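Emp46p (PDB 2A6V) acts as a calcium-independent lectin-like cargo receptor involved in the secretion of glycoproteins, with a potassium-binding carbohydrate recognition domain. Local coordinates at residues A[111-116]-A[123-128]; A[84-89]-A[198-203]; A[142-147]-A[182-187]; A[105-110]-A[133-138]; A[76-81]-A[150-155]. All coordinates share one frame; numbering follows the deposited sequence.

From the N terminus, 76-81 opens the loop closed by 150-155 (contact 5), and 84-89 opens a longer one closed by 198-203 (contact 2); because their segments alternate, these two cross. Contact 4 (105-110 with 133-138) is nested inside both, and contact 1 (111-116 with 123-128) is nested inside contact 4. Contact 3 (142-147 with 182-187) follows contacts 1 and 4 in series, crosses contact 5 and lies within contact 2. Contacts 1 and 2 build neighbouring parts of one sheet, contact 3 joins its edge to the other sheet, and contacts 4 and 5 tie loops; contacts 1 and 4 share the potassium ion.

Contact 1: A[111-116]-A[123-128]; sequences LMILLR and ESVTAY. With K (potassium ion), chain C.
Backbone pairing comes first: M112 with Y128, L114 with T126 and R116 with S124 are hydrogen-bonded antiparallel pairs, and the strand axes run at 166° to each other. The bond from M112 N to Y128 O (3.0 Å) is nearly straight, with 172° at the hydrogen.

Apolar contacts divide between the two faces. On one, I113 CG2 crosses to V125 CG1 at 3.6 Å, and L115 CD1 lies alongside V125 CG2. On the other, M112 and Y128 run side by side; CG of M112 is anti to the backbone N and the chain bends at chi3 (69°), which carries CE to 3.5 Å from Y128 CD2.

Water-mediated contacts occupy this second face. Water 1 bridges L114 O, S124 OG and T126 OG1, lying 2.6 Å from the last; S124 OG is also hydrogen-bonded to G122 O. Water 2 lies at the edge of both flat groups, in the guanidinium plane of R116 and the ring plane of Y128; it accepts from R116 NE (3.0 Å) and from T126 OG1, and donates to Y128 OH (2.7 Å). The guanidinium has a further partner in D119, a salt bridge through NH2.

Y128 OH binds the potassium ion at 2.9 Å, in the plane of its ring. Carbonyl oxygens of I138, E139 and S141 complete the protein ligands of this potassium site, built on the antiparallel sheet of a legume-like lectin beta sandwich.

Contact 2: A[84-89]-A[198-203]; sequences GLAFWL and GTSAIN
W88 lays the edge of its indole against the strand 198-202: CD1 is 3.7 Å from G198 O, and NE1 donates to S200 OG at 2.9 Å. The angle at the hydrogen is 163° and the acceptor lies 7° out of the ring plane, so the bond holds the indole edge-on to the serine. S200 OG is also hydrogen-bonded to F101 O, which links this hydroxyl to a loop.

T199 lies on the other face, next to F87. Its OG1 is anti to the backbone N (chi1 -177°), which turns the hydroxyl back toward the partner strand, where it donates to A86 O at 2.9 Å. S200 N reaches the same oxygen from the opposite side of the carbonyl plane, at 3.0 Å, so two donors grip A86 O. F87 CE1 is 3.4 Å from T199 OG1, and L85 CD1 comes within 3.5 Å of that oxygen.

The backbones pair in antiparallel register, G84 with I202, A86 with S200 and W88 with G198. Rings of W70 and W55 meet F87 and W88 respectively from outside the pair. These are adjacent central strands of one sheet in the legume-lectin beta sandwich, with L85, F87 and T199 turned toward the strands of the second sheet.

Contact 3: A[142-147]-A[182-187]; sequences PYFASC and FQTRKV
The first torsions of F144 (chi1 71°) and F182 (chi1 66°) place each CG between its own backbone N and carbonyl carbon, and from there the two rings meet across the gap between the segments. The result is an offset edge-to-face pair: the edge of F144 is directed at the face of F182, with the planes 82° apart and the centroids separated by 5.7 Å. The nearest atoms of the two rings are F144 CE1 and F182 CE1, 4.0 Å apart.

A145 supplies a CH-pi contact to the F182 ring. Its CB sits over one face, 3.7 Å from the centroid and displaced toward the rim, closest to CG at 3.4 Å. F144 also meets two branched side chains, set roughly perpendicular to it: T184 CG2 is 3.7 Å from F144 CE1, and V187 CG2 lies 3.8 Å from F144 CZ.

T184 OG1 accepts from K186 N at 3.0 Å, an ST turn at the end of the strand. Water 6 provides a polar link across the segments, donating to F144 O and accepting from K186 NZ.

No direct hydrogen bond joins the segments. Strand 145-148, the edge of one sheet, is therefore held to strand 179-184, the edge of the other, mainly by apolar and aromatic packing, with one water bridge; the disulfide from C147, in the first segment, to C181, just before F182, adds a covalent tie.

Contact 4: A[105-110]-A[133-138]; sequences SKKFNG and TKDLDI. With K (potassium ion), chain C.
Two loops of the lectin domain meet here. One, 105-110, lies between strands 84-90 and 111-115; the other, residues 133-138, leads to the potassium site, where I138 O binds the ion at 2.6 Å. K106 O accepts from L136 N at 2.9 Å. The N-H points almost straight at the oxygen (173°), yet the donor stands 54° above the carbonyl plane rather than on a lone pair.

K107 reaches across with its tip. CG is anti to the backbone N (chi1 -170°), and bends at chi3 and chi4 fold the chain so that NZ lies between two acceptors: it makes a salt bridge to D135 OD2 at 3.5 Å and a weak hydrogen bond to T133 O at 3.2 Å. Along the way K107 CB lies 3.4 Å from D135 OD2, and CG passes K134 O. K107 N in turn donates to S105 OG in an ST turn.

The apolar contact is F108 with L136, whose CD1 meets the ring at its edge, 3.7 Å from F108 CE2. The same phenyl ring packs edge-to-face with W88, and L136 also touches Y128, a potassium ligand.

The apolar pair F108-L136 is thus buried, with a backbone bond beside it, while the longer lysine interactions lie among exposed residues, where solvent would be expected to weaken them.

Contact 5: A[76-81]-A[150-155]; sequences GFRGST and QYQDSM
Q152 can be followed from its base, where CB lies 3.5 Å from F77 O and also rests over one face of the R78 guanidinium, 3.6 Å above its plane. CG is anti to the carbonyl carbon (chi1 -70°) and continues past F77 O, while CD brings the amide beside G79. There the two ends of the amide grip one residue: OE1 accepts from G79 N at 3.0 Å, and NE2 donates to G79 O at 3.3 Å. The second bond has its acceptor 4° out of the amide plane, whereas the G79 N donor is clearly tilted from it. NE2 ends 3.6 Å from T81 CG2, the two side chains running antiparallel past one another.

R78 returns the contact from the other segment. Its chain bends at chi3, and NH2 donates to Q152 O at 2.9 Å, though at only 131° and with the acceptor tilted from the guanidinium plane. Water 8 joins R78 NE to the same carbonyl. Q150 OE1 stands over the guanidinium face opposite to Q152 CB. At the far end, D153 OD1 takes the N-H of G76 at 3.0 Å from above the carboxylate plane.

E123 draws the group together, making a salt bridge to R78 NH1 and accepting from the backbone of Y151 and Q152. One loop links strand 66-75 to 84-90 and the other links 145-148 to 158-165, so each passes from one sheet of the sandwich to the other, with L117 of strand 117-118 packed against Q152.

Contact 1: A[111-116]-A[123-128]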
# COMPACT_ATOMS: atom_id res chain seq x y z
N LEU A 111 4.13 5.26 7.63
CA LEU A 111 3.03 4.35 7.89
C LEU A 111 3.09 3.21 6.89
O LEU A 111 3.28 3.44 5.70
CB LEU A 111 1.71 5.10 7.73
CG LEU A 111 0.43 4.28 7.70
CD1 LEU A 111 0.14 3.58 9.05
CD2 LEU A 111 -0.75 5.17 7.29
N MET A 112 2.99 1.99 7.41
CA MET A 112 2.92 0.79 6.61
C MET A 112 1.63 0.06 6.99
O MET A 112 1.46 -0.34 8.15
CB MET A 112 4.11 -0.12 6.90
CG MET A 112 4.13 -1.39 6.06
SD MET A 112 5.37 -2.61 6.47
CE MET A 112 4.77 -3.17 8.03
N ILE A 113 0.77 -0.19 6.01
CA ILE A 113 -0.45 -0.95 6.18
C ILE A 113 -0.24 -2.26 5.45
O ILE A 113 -0.04 -2.27 4.23
CB ILE A 113 -1.68 -0.18 5.64
CG1 ILE A 113 -1.82 1.17 6.39
CG2 ILE A 113 -2.93 -1.03 5.74
CD1 ILE A 113 -2.94 2.06 5.88
N LEU A 114 -0.28 -3.36 6.18
CA LEU A 114 0.23 -4.61 5.71
C LEU A 114 -0.86 -5.66 5.68
O LEU A 114 -1.54 -5.86 6.69
CB LEU A 114 1.37 -5.06 6.61
CG LEU A 114 1.99 -6.41 6.34
CD1 LEU A 114 2.64 -6.49 4.97
CD2 LEU A 114 3.00 -6.70 7.43
N LEU A 115 -1.02 -6.33 4.54
CA LEU A 115 -1.82 -7.53 4.38
C LEU A 115 -0.88 -8.71 4.39
O LEU A 115 -0.03 -8.85 3.50
CB LEU A 115 -2.62 -7.53 3.08
CG LEU A 115 -3.87 -6.66 3.10
CD1 LEU A 115 -3.55 -5.17 3.30
CD2 LEU A 115 -4.69 -6.87 1.89
N ARG A 116 -0.97 -9.54 5.41
CA ARG A 116 -0.12 -10.72 5.52
C ARG A 116 -0.77 -11.71 6.48
O ARG A 116 -1.85 -11.45 7.00
CB ARG A 116 1.28 -10.35 6.00
CG ARG A 116 1.45 -10.06 7.48
CD ARG A 116 2.86 -10.35 8.00
NE ARG A 116 2.97 -10.11 9.44
CZ ARG A 116 3.79 -10.76 10.25
NH1 ARG A 116 4.62 -11.69 9.77
NH2 ARG A 116 3.78 -10.48 11.55
N GLU A 123 -4.51 -14.10 8.91
CA GLU A 123 -4.88 -13.31 7.73
C GLU A 123 -5.51 -11.99 8.16
O GLU A 123 -6.57 -11.95 8.79
CB GLU A 123 -5.84 -14.15 6.92
CG GLU A 123 -5.79 -13.90 5.45
CD GLU A 123 -6.58 -14.92 4.63
OE1 GLU A 123 -6.74 -14.63 3.44
OE2 GLU A 123 -7.06 -15.97 5.14
N SER A 124 -4.82 -10.89 7.88
CA SER A 124 -5.14 -9.62 8.53
C SER A 124 -4.56 -8.41 7.84
O SER A 124 -3.66 -8.54 6.98
CB SER A 124 -4.63 -9.65 9.98
OG SER A 124 -3.22 -9.79 10.01
N VAL A 125 -5.09 -7.24 8.21
CA VAL A 125 -4.50 -5.94 8.00
C VAL A 125 -3.88 -5.52 9.32
O VAL A 125 -4.56 -5.51 10.35
CB VAL A 125 -5.56 -4.88 7.58
CG1 VAL A 125 -4.94 -3.52 7.37
CG2 VAL A 125 -6.29 -5.30 6.33
N THR A 126 -2.60 -5.20 9.31
CA THR A 126 -1.92 -4.62 10.47
C THR A 126 -1.25 -3.33 10.08
O THR A 126 -0.66 -3.25 8.99
CB THR A 126 -0.91 -5.60 11.11
OG1 THR A 126 -0.10 -6.23 10.10
CG2 THR A 126 -1.66 -6.73 11.84
N ALA A 127 -1.40 -2.30 10.89
CA ALA A 127 -0.91 -0.97 10.60
C ALA A 127 0.21 -0.61 11.56
O ALA A 127 0.05 -0.72 12.78
CB ALA A 127 -2.05 0.04 10.68
N TYR A 128 1.34 -0.19 11.00
CA TYR A 128 2.54 0.09 11.78
C TYR A 128 2.99 1.51 11.50
O TYR A 128 2.97 1.98 10.37
CB TYR A 128 3.66 -0.85 11.34
CG TYR A 128 3.49 -2.29 11.71
CD1 TYR A 128 4.13 -2.81 12.82
CD2 TYR A 128 2.74 -3.16 10.92
CE1 TYR A 128 4.00 -4.14 13.16
CE2 TYR A 128 2.62 -4.53 11.27
CZ TYR A 128 3.25 -4.99 12.42
OH TYR A 128 3.14 -6.32 12.78
K K C . 4.30 -7.49 15.13
O HOH W 1 -1.25 -8.07 8.61
O HOH W 2 1.72 -8.01 11.17
O HOH W 3 2.80 -9.86 14.85
O HOH W 4 2.81 -7.17 17.54

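Contact 2: A[84-89]-A[198-203]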
# COMPACT_ATOMS: atom_id res chain seq x y z
N GLY A 84 3.68 -11.01 1.69
CA GLY A 84 2.65 -10.05 2.01
C GLY A 84 2.68 -8.85 1.11
O GLY A 84 3.59 -8.70 0.29
N LEU A 85 1.67 -7.98 1.28
CA LEU A 85 1.39 -6.82 0.46
C LEU A 85 1.27 -5.59 1.36
O LEU A 85 0.47 -5.57 2.31
CB LEU A 85 0.10 -7.06 -0.30
CG LEU A 85 -0.54 -5.87 -1.00
CD1 LEU A 85 0.29 -5.32 -2.14
CD2 LEU A 85 -1.92 -6.27 -1.55
N ALA A 86 2.07 -4.57 1.09
CA ALA A 86 2.15 -3.36 1.91
C ALA A 86 1.72 -2.12 1.15
O ALA A 86 1.99 -2.00 -0.05
CB ALA A 86 3.57 -3.18 2.46
N PHE A 87 1.06 -1.21 1.85
CA PHE A 87 0.73 0.11 1.35
C PHE A 87 1.41 1.12 2.23
O PHE A 87 1.28 1.04 3.45
CB PHE A 87 -0.78 0.29 1.34
CG PHE A 87 -1.47 -0.69 0.46
CD1 PHE A 87 -1.56 -0.46 -0.90
CD2 PHE A 87 -1.99 -1.86 0.97
CE1 PHE A 87 -2.17 -1.38 -1.72
CE2 PHE A 87 -2.59 -2.78 0.15
CZ PHE A 87 -2.68 -2.55 -1.21
N TRP A 88 2.08 2.09 1.62
CA TRP A 88 3.01 2.96 2.30
C TRP A 88 2.64 4.43 2.16
O TRP A 88 2.23 4.88 1.07
CB TRP A 88 4.39 2.81 1.71
CG TRP A 88 4.97 1.45 1.69
CD1 TRP A 88 4.87 0.56 0.67
CD2 TRP A 88 5.74 0.81 2.71
NE1 TRP A 88 5.53 -0.60 0.99
CE2 TRP A 88 6.08 -0.47 2.24
CE3 TRP A 88 6.21 1.20 3.97
CZ2 TRP A 88 6.85 -1.37 2.98
CZ3 TRP A 88 6.97 0.29 4.72
CH2 TRP A 88 7.28 -0.97 4.21
N LEU A 89 2.80 5.15 3.25
CA LEU A 89 2.91 6.61 3.25
C LEU A 89 4.21 6.90 4.00
O LEU A 89 4.29 6.62 5.19
CB LEU A 89 1.72 7.25 3.97
CG LEU A 89 0.32 7.01 3.43
CD1 LEU A 89 -0.68 7.84 4.23
CD2 LEU A 89 0.21 7.36 1.98
N GLY A 198 3.01 4.67 -2.03
CA GLY A 198 3.28 3.51 -2.84
C GLY A 198 2.75 2.21 -2.27
O GLY A 198 2.08 2.18 -1.23
N THR A 199 3.06 1.13 -2.97
CA THR A 199 2.72 -0.22 -2.56
C THR A 199 3.85 -1.15 -2.96
O THR A 199 4.59 -0.88 -3.92
CB THR A 199 1.38 -0.65 -3.22
OG1 THR A 199 1.01 -1.94 -2.75
CG2 THR A 199 1.48 -0.75 -4.75
N SER A 200 4.00 -2.24 -2.23
CA SER A 200 4.97 -3.25 -2.56
C SER A 200 4.54 -4.60 -2.07
O SER A 200 3.70 -4.70 -1.18
CB SER A 200 6.32 -2.90 -1.96
OG SER A 200 6.27 -2.97 -0.55
N ALA A 201 5.13 -5.65 -2.61
CA ALA A 201 4.84 -6.98 -2.14
C ALA A 201 6.01 -7.89 -2.38
O ALA A 201 6.89 -7.59 -3.18
CB ALA A 201 3.61 -7.54 -2.82
N ILE A 202 6.03 -8.99 -1.65
CA ILE A 202 6.98 -10.06 -1.86
C ILE A 202 6.24 -11.38 -1.62
O ILE A 202 5.37 -11.47 -0.76
CB ILE A 202 8.19 -9.90 -0.91
CG1 ILE A 202 9.28 -10.92 -1.25
CG2 ILE A 202 7.79 -10.01 0.57
CD1 ILE A 202 10.53 -10.75 -0.38
N ASN A 203 6.56 -12.39 -2.42
CA ASN A 203 6.00 -13.72 -2.26
C ASN A 203 7.12 -14.72 -1.97
O ASN A 203 8.22 -14.33 -1.57
CB ASN A 203 5.14 -14.08 -3.48
CG ASN A 203 5.97 -14.37 -4.71
OD1 ASN A 203 7.19 -14.30 -4.68
ND2 ASN A 203 5.28 -14.70 -5.83
O HOH W 5 -0.12 3.83 -0.25

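Contact 3: A[142-147]-A[182-187]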
# COMPACT_ATOMS: atom_id res chain seq x y z
N PRO A 142 5.39 -3.62 17.59
CA PRO A 142 3.93 -3.52 17.66
C PRO A 142 3.29 -2.76 16.50
O PRO A 142 3.86 -1.79 16.02
CB PRO A 142 3.68 -2.75 18.96
CG PRO A 142 4.92 -1.96 19.18
CD PRO A 142 6.04 -2.73 18.58
N TYR A 143 2.12 -3.23 16.09
CA TYR A 143 1.21 -2.45 15.23
C TYR A 143 0.28 -1.66 16.14
O TYR A 143 0.04 -2.04 17.30
CB TYR A 143 0.42 -3.36 14.27
CG TYR A 143 -0.23 -4.57 14.92
CD1 TYR A 143 -1.43 -4.45 15.60
CD2 TYR A 143 0.35 -5.83 14.82
CE1 TYR A 143 -2.01 -5.55 16.18
CE2 TYR A 143 -0.23 -6.94 15.41
CZ TYR A 143 -1.42 -6.78 16.11
OH TYR A 143 -2.05 -7.86 16.71
N PHE A 144 -0.22 -0.54 15.63
CA PHE A 144 -1.12 0.33 16.40
C PHE A 144 -2.60 0.07 16.12
O PHE A 144 -3.47 0.48 16.88
CB PHE A 144 -0.80 1.81 16.20
CG PHE A 144 -1.15 2.33 14.85
CD1 PHE A 144 -2.44 2.81 14.58
CD2 PHE A 144 -0.21 2.35 13.84
CE1 PHE A 144 -2.77 3.29 13.30
CE2 PHE A 144 -0.55 2.82 12.58
CZ PHE A 144 -1.82 3.30 12.32
N ALA A 145 -2.87 -0.63 15.03
CA ALA A 145 -4.23 -1.00 14.67
C ALA A 145 -4.24 -2.24 13.81
O ALA A 145 -3.24 -2.60 13.19
CB ALA A 145 -4.91 0.13 13.94
N SER A 146 -5.38 -2.90 13.77
CA SER A 146 -5.51 -4.15 13.03
C SER A 146 -6.97 -4.49 12.77
O SER A 146 -7.86 -3.99 13.44
CB SER A 146 -4.82 -5.29 13.74
OG SER A 146 -5.54 -5.67 14.91
N CYS A 147 -7.17 -5.35 11.79
CA CYS A 147 -8.42 -6.09 11.62
C CYS A 147 -8.13 -7.43 10.95
O CYS A 147 -7.10 -7.61 10.28
CB CYS A 147 -9.46 -5.30 10.84
SG CYS A 147 -9.02 -4.95 9.12
N PHE A 182 -10.06 0.05 10.86
CA PHE A 182 -9.71 0.82 12.03
C PHE A 182 -9.86 2.31 11.80
O PHE A 182 -9.95 2.77 10.65
CB PHE A 182 -8.28 0.51 12.50
CG PHE A 182 -7.21 0.94 11.54
CD1 PHE A 182 -6.71 2.22 11.56
CD2 PHE A 182 -6.65 0.02 10.65
CE1 PHE A 182 -5.70 2.60 10.67
CE2 PHE A 182 -5.66 0.40 9.77
CZ PHE A 182 -5.18 1.68 9.79
N GLN A 183 -9.93 3.06 12.89
CA GLN A 183 -9.84 4.52 12.86
C GLN A 183 -8.85 4.94 13.93
O GLN A 183 -8.69 4.25 14.94
CB GLN A 183 -11.19 5.21 13.09
CG GLN A 183 -12.29 4.79 12.14
CD GLN A 183 -13.54 5.67 12.24
OE1 GLN A 183 -13.46 6.89 12.05
NE2 GLN A 183 -14.68 5.05 12.54
N THR A 184 -8.17 6.04 13.69
CA THR A 184 -7.10 6.48 14.58
C THR A 184 -6.85 7.97 14.41
O THR A 184 -7.18 8.55 13.37
CB THR A 184 -5.80 5.70 14.27
OG1 THR A 184 -4.74 6.10 15.16
CG2 THR A 184 -5.26 6.01 12.87
N ARG A 185 -6.24 8.57 15.42
CA ARG A 185 -5.74 9.94 15.34
C ARG A 185 -4.23 10.00 15.60
O ARG A 185 -3.66 11.07 15.75
CB ARG A 185 -6.52 10.82 16.32
CG ARG A 185 -7.88 11.21 15.80
CD ARG A 185 -8.61 12.21 16.65
NE ARG A 185 -9.73 12.81 15.91
CZ ARG A 185 -10.99 12.41 15.96
NH1 ARG A 185 -11.36 11.38 16.71
NH2 ARG A 185 -11.91 13.04 15.25
N LYS A 186 -3.57 8.83 15.59
CA LYS A 186 -2.15 8.71 15.89
C LYS A 186 -1.22 9.10 14.73
O LYS A 186 -0.06 9.43 14.95
CB LYS A 186 -1.82 7.27 16.29
CG LYS A 186 -2.45 6.81 17.58
CD LYS A 186 -1.82 5.51 18.08
CE LYS A 186 -2.26 5.20 19.52
NZ LYS A 186 -1.76 3.87 19.98
N VAL A 187 -1.72 8.99 13.51
CA VAL A 187 -0.93 9.33 12.32
C VAL A 187 -1.17 10.81 12.01
O VAL A 187 -2.25 11.19 11.58
CB VAL A 187 -1.30 8.44 11.10
CG1 VAL A 187 -0.22 8.52 10.03
CG2 VAL A 187 -1.52 6.98 11.51
O HOH W 6 -3.52 2.59 18.54

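Contact 4: A[105-110]-A[133-138]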
# COMPACT_ATOMS: atom_id res chain seq x y z
N SER A 105 13.39 -0.11 3.68
CA SER A 105 14.21 -0.49 4.81
C SER A 105 13.32 -0.81 6.01
O SER A 105 12.22 -0.27 6.15
CB SER A 105 15.12 0.69 5.17
OG SER A 105 15.84 0.44 6.34
N LYS A 106 13.80 -1.66 6.91
CA LYS A 106 13.15 -1.89 8.18
C LYS A 106 13.09 -0.59 8.99
O LYS A 106 12.17 -0.39 9.80
CB LYS A 106 13.90 -2.96 8.99
CG LYS A 106 13.76 -4.35 8.39
CD LYS A 106 14.15 -5.48 9.36
CE LYS A 106 15.64 -5.55 9.59
NZ LYS A 106 16.01 -6.79 10.34
N LYS A 107 14.06 0.29 8.77
CA LYS A 107 14.07 1.60 9.39
C LYS A 107 13.50 2.64 8.42
O LYS A 107 14.11 2.96 7.38
CB LYS A 107 15.50 1.98 9.81
CG LYS A 107 15.56 3.23 10.69
CD LYS A 107 17.01 3.66 11.00
CE LYS A 107 17.82 2.59 11.70
NZ LYS A 107 17.19 2.10 12.95
N PHE A 108 12.31 3.13 8.73
CA PHE A 108 11.63 4.09 7.88
C PHE A 108 10.82 5.04 8.75
O PHE A 108 10.61 4.80 9.94
CB PHE A 108 10.74 3.38 6.85
CG PHE A 108 9.55 2.68 7.44
CD1 PHE A 108 8.31 3.31 7.55
CD2 PHE A 108 9.67 1.38 7.90
CE1 PHE A 108 7.23 2.63 8.12
CE2 PHE A 108 8.60 0.72 8.46
CZ PHE A 108 7.38 1.34 8.57
N ASN A 109 10.39 6.13 8.13
CA ASN A 109 9.62 7.15 8.78
C ASN A 109 8.29 7.23 8.06
O ASN A 109 8.18 7.75 6.95
CB ASN A 109 10.35 8.49 8.71
CG ASN A 109 9.83 9.48 9.71
OD1 ASN A 109 8.62 9.56 9.97
ND2 ASN A 109 10.75 10.24 10.31
N GLY A 110 7.27 6.66 8.67
CA GLY A 110 5.96 6.71 8.08
C GLY A 110 5.05 5.60 8.52
O GLY A 110 5.19 5.07 9.63
N THR A 133 13.85 5.94 13.60
CA THR A 133 14.95 5.77 14.58
C THR A 133 15.27 4.31 14.89
O THR A 133 16.33 4.01 15.42
CB THR A 133 14.62 6.49 15.91
OG1 THR A 133 13.52 5.86 16.56
CG2 THR A 133 14.14 7.92 15.68
N LYS A 134 14.35 3.40 14.57
CA LYS A 134 14.54 1.98 14.88
C LYS A 134 14.11 1.07 13.73
O LYS A 134 13.34 1.48 12.86
CB LYS A 134 13.77 1.62 16.16
CG LYS A 134 14.41 0.53 17.01
CD LYS A 134 13.43 0.01 18.05
CE LYS A 134 14.10 -0.92 19.05
NZ LYS A 134 13.12 -1.60 19.94
N ASP A 135 14.63 -0.15 13.73
CA ASP A 135 14.27 -1.18 12.77
C ASP A 135 12.96 -1.80 13.20
O ASP A 135 12.81 -2.24 14.34
CB ASP A 135 15.32 -2.30 12.73
CG ASP A 135 16.51 -1.98 11.85
OD1 ASP A 135 17.38 -2.87 11.75
OD2 ASP A 135 16.68 -0.92 11.20
N LEU A 136 12.01 -1.84 12.28
CA LEU A 136 10.77 -2.57 12.51
C LEU A 136 11.05 -4.04 12.29
O LEU A 136 11.38 -4.44 11.16
CB LEU A 136 9.70 -2.09 11.52
CG LEU A 136 8.23 -2.48 11.79
CD1 LEU A 136 7.29 -1.61 10.96
CD2 LEU A 136 7.93 -3.94 11.47
N ASP A 137 10.93 -4.83 13.36
CA ASP A 137 10.96 -6.29 13.26
C ASP A 137 9.51 -6.74 13.20
O ASP A 137 8.77 -6.55 14.15
CB ASP A 137 11.66 -6.93 14.47
CG ASP A 137 11.30 -8.40 14.65
OD1 ASP A 137 11.24 -9.15 13.65
OD2 ASP A 137 11.03 -8.89 15.76
N ILE A 138 9.11 -7.34 12.09
CA ILE A 138 7.69 -7.58 11.85
C ILE A 138 7.10 -8.47 12.93
O ILE A 138 5.93 -8.34 13.25
CB ILE A 138 7.45 -8.14 10.42
CG1 ILE A 138 5.98 -8.04 10.03
CG2 ILE A 138 7.95 -9.56 10.32
CD1 ILE A 138 5.47 -6.64 10.00
K K C . 4.30 -7.49 15.13
O HOH W 3 2.80 -9.86 14.85
O HOH W 4 2.81 -7.17 17.54

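Contact 5: A[76-81]-A[150-155]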
# COMPACT_ATOMS: atom_id res chain seq x y z
N GLY A 76 -4.04 -17.11 -6.52
CA GLY A 76 -3.26 -18.28 -6.87
C GLY A 76 -2.69 -19.13 -5.76
O GLY A 76 -2.22 -20.25 -6.00
N PHE A 77 -2.71 -18.61 -4.53
CA PHE A 77 -2.15 -19.33 -3.42
C PHE A 77 -2.86 -19.04 -2.12
O PHE A 77 -3.01 -17.89 -1.72
CB PHE A 77 -0.67 -19.01 -3.21
CG PHE A 77 -0.07 -19.72 -2.02
CD1 PHE A 77 0.06 -21.11 -2.03
CD2 PHE A 77 0.32 -19.02 -0.88
CE1 PHE A 77 0.58 -21.77 -0.94
CE2 PHE A 77 0.84 -19.69 0.20
CZ PHE A 77 0.97 -21.07 0.17
N ARG A 78 -3.27 -20.10 -1.43
CA ARG A 78 -3.78 -19.99 -0.07
C ARG A 78 -3.01 -21.00 0.75
O ARG A 78 -2.98 -22.18 0.43
CB ARG A 78 -5.27 -20.28 -0.01
CG ARG A 78 -5.82 -20.38 1.40
CD ARG A 78 -7.34 -20.29 1.52
NE ARG A 78 -7.82 -18.93 1.29
CZ ARG A 78 -7.76 -17.95 2.19
NH1 ARG A 78 -7.24 -18.16 3.38
NH2 ARG A 78 -8.21 -16.74 1.89
N GLY A 79 -2.38 -20.52 1.82
CA GLY A 79 -1.62 -21.33 2.72
C GLY A 79 -0.54 -20.52 3.41
O GLY A 79 -0.41 -19.32 3.21
N SER A 80 0.27 -21.23 4.18
CA SER A 80 1.27 -20.61 5.02
C SER A 80 2.35 -19.95 4.16
O SER A 80 2.80 -20.51 3.17
CB SER A 80 1.88 -21.67 5.96
OG SER A 80 2.81 -21.10 6.84
N THR A 81 2.74 -18.75 4.56
CA THR A 81 3.75 -17.97 3.86
C THR A 81 4.08 -16.75 4.69
O THR A 81 3.25 -16.30 5.48
CB THR A 81 3.22 -17.54 2.48
OG1 THR A 81 4.21 -16.76 1.80
CG2 THR A 81 1.99 -16.59 2.58
N GLN A 150 -9.83 -11.43 5.06
CA GLN A 150 -9.53 -12.52 4.13
C GLN A 150 -9.13 -11.95 2.76
O GLN A 150 -9.90 -11.20 2.14
CB GLN A 150 -10.74 -13.46 3.97
CG GLN A 150 -10.40 -14.74 3.27
CD GLN A 150 -11.56 -15.72 3.16
OE1 GLN A 150 -11.39 -16.80 2.62
NE2 GLN A 150 -12.70 -15.36 3.72
N TYR A 151 -7.93 -12.28 2.33
CA TYR A 151 -7.41 -11.79 1.03
C TYR A 151 -6.80 -12.92 0.15
O TYR A 151 -6.76 -12.75 -1.06
CB TYR A 151 -6.38 -10.65 1.22
CG TYR A 151 -5.11 -11.12 1.85
CD1 TYR A 151 -4.09 -11.66 1.08
CD2 TYR A 151 -4.95 -11.08 3.24
CE1 TYR A 151 -2.92 -12.14 1.67
CE2 TYR A 151 -3.79 -11.55 3.84
CZ TYR A 151 -2.77 -12.08 3.05
OH TYR A 151 -1.62 -12.61 3.62
N GLN A 152 -6.30 -14.02 0.69
CA GLN A 152 -5.59 -14.98 -0.15
C GLN A 152 -6.53 -15.62 -1.15
O GLN A 152 -7.67 -15.97 -0.84
CB GLN A 152 -4.89 -16.06 0.65
CG GLN A 152 -3.71 -15.58 1.45
CD GLN A 152 -2.87 -16.74 1.92
OE1 GLN A 152 -3.42 -17.75 2.38
NE2 GLN A 152 -1.56 -16.61 1.83
N ASP A 153 -5.99 -15.78 -2.35
CA ASP A 153 -6.56 -16.59 -3.43
C ASP A 153 -8.01 -16.18 -3.77
O ASP A 153 -8.97 -16.95 -3.63
CB ASP A 153 -6.42 -18.08 -3.12
CG ASP A 153 -6.65 -18.95 -4.34
OD1 ASP A 153 -6.52 -18.44 -5.48
OD2 ASP A 153 -7.00 -20.14 -4.24
N SER A 154 -8.11 -14.95 -4.24
CA SER A 154 -9.37 -14.35 -4.70
C SER A 154 -9.17 -13.70 -6.05
O SER A 154 -8.30 -12.87 -6.20
CB SER A 154 -9.84 -13.29 -3.71
OG SER A 154 -11.11 -12.79 -4.09
N MET A 155 -9.98 -14.10 -7.03
CA MET A 155 -10.10 -13.34 -8.27
C MET A 155 -10.80 -12.01 -8.01
O MET A 155 -10.56 -11.01 -8.69
CB MET A 155 -10.92 -14.12 -9.31
CG MET A 155 -10.36 -15.45 -9.73
SD MET A 155 -11.52 -16.27 -10.86
CE MET A 155 -12.80 -16.83 -9.76
O HOH W 7 -3.32 -15.82 -3.50
O HOH W 8 -9.50 -18.25 -0.94